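Local coordinates for xyloglucanase (Paenibacillus pabuli, PDB 2JEP), which probably hydrolyses the beta-1,4-glucan backbone of xyloglucan from plant cell walls, as a family 5 glycoside hydrolase built on a TIM barrel, at residues 153-156 / 157-161. Sequence-based numbering, arbitrary orientation.
Sequences IKEK and YKKVW
E155 meets K158 and K159, three and four residues further along helix 150-167, one of the helices packed outside the TIM barrel. Its carboxylate faces both lysines, OE1 nearer K158 and OE2 nearer K159, without a direct salt bridge: OE1 of E155 stays 4.4 Å from NZ of K158. A water links these two residues through the other oxygen, donating to OE2 of E155 at 2.6 Å and accepting from NZ of K158. Toward K159 the touch is with methylene carbons, OE2 of E155 lying 3.4 Å from CE of K159. The E155 chain leaves with CG anti to its N (chi1 180°), then bends at chi2, which brings the carboxylate back over the following turn. K159, also bent at chi2, runs alongside and points the same way, its CG near both O and OE2 of E155. With an alanine in place of K159, OE2 of E155 loses the methylenes packed against it and a nearby positive charge, and the carboxylate would probably be freer to turn. Beneath these side chains run four i to i+4 backbone hydrogen bonds, from N of Y157, K158, K159 and V160 to O of I153, K154, E155 and K156. V160 sets CG2 against the last of these carbonyls, 3.2 Å from O of K156, while the extended K156 chain reaches a cation-pi contact with W142. On the buried flank Y157 and W161 belong to successive turns; OH of Y157 and NE1 of W161 both hydrogen-bond to O of S179, joining the helix to the chain just beyond strand 175-178. F206 of helix 193-211 touches both aromatic residues. The indole meets the phenol ring edge-on, CD1 of W161 standing 3.5 Å above the plane of the Y157 ring, displaced toward its rim, with CE1 of Y157 at the indole edge.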
# COMPACT_ATOMS: atom_id res chain seq x y z
N ILE A 153 -22.63 5.18 -1.36
CA ILE A 153 -21.19 4.85 -1.31
C ILE A 153 -20.99 3.33 -1.29
O ILE A 153 -20.16 2.79 -2.03
CB ILE A 153 -20.52 5.50 -0.11
CG1 ILE A 153 -20.50 7.04 -0.26
CG2 ILE A 153 -19.11 4.96 0.10
CD1 ILE A 153 -20.13 7.79 1.06
N LYS A 154 -21.72 2.65 -0.42
CA LYS A 154 -21.56 1.22 -0.27
C LYS A 154 -21.99 0.44 -1.49
O LYS A 154 -21.34 -0.56 -1.84
CB LYS A 154 -22.33 0.73 0.96
CG LYS A 154 -21.69 1.18 2.26
CD LYS A 154 -22.59 0.84 3.45
CE LYS A 154 -21.93 1.17 4.76
NZ LYS A 154 -22.81 0.76 5.90
N GLU A 155 -23.06 0.88 -2.15
CA GLU A 155 -23.48 0.20 -3.36
C GLU A 155 -22.51 0.42 -4.51
O GLU A 155 -22.19 -0.49 -5.24
CB GLU A 155 -24.89 0.66 -3.75
CG GLU A 155 -25.47 0.04 -5.00
CD GLU A 155 -25.75 -1.43 -4.93
OE1 GLU A 155 -25.86 -1.98 -3.81
OE2 GLU A 155 -25.91 -2.05 -6.04
N LYS A 156 -22.03 1.64 -4.66
CA LYS A 156 -21.03 1.95 -5.67
C LYS A 156 -19.78 1.11 -5.45
O LYS A 156 -19.22 0.54 -6.37
CB LYS A 156 -20.71 3.43 -5.63
CG LYS A 156 -19.71 3.94 -6.67
CD LYS A 156 -19.68 5.47 -6.68
CE LYS A 156 -18.68 6.06 -7.63
NZ LYS A 156 -18.84 7.55 -7.71
N TYR A 157 -19.32 1.08 -4.20
CA TYR A 157 -18.15 0.30 -3.85
C TYR A 157 -18.31 -1.19 -4.18
O TYR A 157 -17.41 -1.82 -4.76
CB TYR A 157 -17.85 0.52 -2.37
CG TYR A 157 -16.60 -0.12 -1.83
CD1 TYR A 157 -15.35 0.36 -2.18
CD2 TYR A 157 -16.68 -1.16 -0.92
CE1 TYR A 157 -14.20 -0.18 -1.62
CE2 TYR A 157 -15.53 -1.71 -0.37
CZ TYR A 157 -14.29 -1.22 -0.71
OH TYR A 157 -13.16 -1.79 -0.15
N LYS A 158 -19.46 -1.76 -3.80
CA LYS A 158 -19.77 -3.12 -4.17
C LYS A 158 -19.68 -3.34 -5.68
O LYS A 158 -19.05 -4.28 -6.15
CB LYS A 158 -21.16 -3.51 -3.64
CG LYS A 158 -21.64 -4.92 -4.06
CD LYS A 158 -23.09 -5.11 -3.63
CE LYS A 158 -23.76 -6.33 -4.18
NZ LYS A 158 -25.19 -6.28 -3.74
N LYS A 159 -20.35 -2.48 -6.45
CA LYS A 159 -20.39 -2.67 -7.90
C LYS A 159 -19.00 -2.51 -8.53
O LYS A 159 -18.66 -3.24 -9.47
CB LYS A 159 -21.39 -1.69 -8.53
CG LYS A 159 -22.85 -1.99 -8.21
CD LYS A 159 -23.31 -3.31 -8.86
CE LYS A 159 -24.83 -3.46 -8.90
NZ LYS A 159 -25.15 -4.71 -9.69
N VAL A 160 -18.20 -1.57 -8.00
CA VAL A 160 -16.85 -1.37 -8.49
C VAL A 160 -16.01 -2.61 -8.20
O VAL A 160 -15.36 -3.14 -9.10
CB VAL A 160 -16.26 -0.08 -7.91
CG1 VAL A 160 -14.75 0.02 -8.13
CG2 VAL A 160 -16.99 1.11 -8.53
N TRP A 161 -16.02 -3.12 -6.96
CA TRP A 161 -15.23 -4.32 -6.69
C TRP A 161 -15.74 -5.55 -7.43
O TRP A 161 -14.95 -6.41 -7.80
CB TRP A 161 -15.07 -4.61 -5.19
CG TRP A 161 -13.82 -4.00 -4.66
CD1 TRP A 161 -13.69 -2.99 -3.73
CD2 TRP A 161 -12.48 -4.34 -5.05
NE1 TRP A 161 -12.37 -2.72 -3.54
CE2 TRP A 161 -11.61 -3.52 -4.33
CE3 TRP A 161 -11.95 -5.30 -5.92
CZ2 TRP A 161 -10.22 -3.61 -4.48
CZ3 TRP A 161 -10.58 -5.37 -6.06
CH2 TRP A 161 -9.74 -4.52 -5.36
O HOH W 1 -26.55 -4.62 -5.96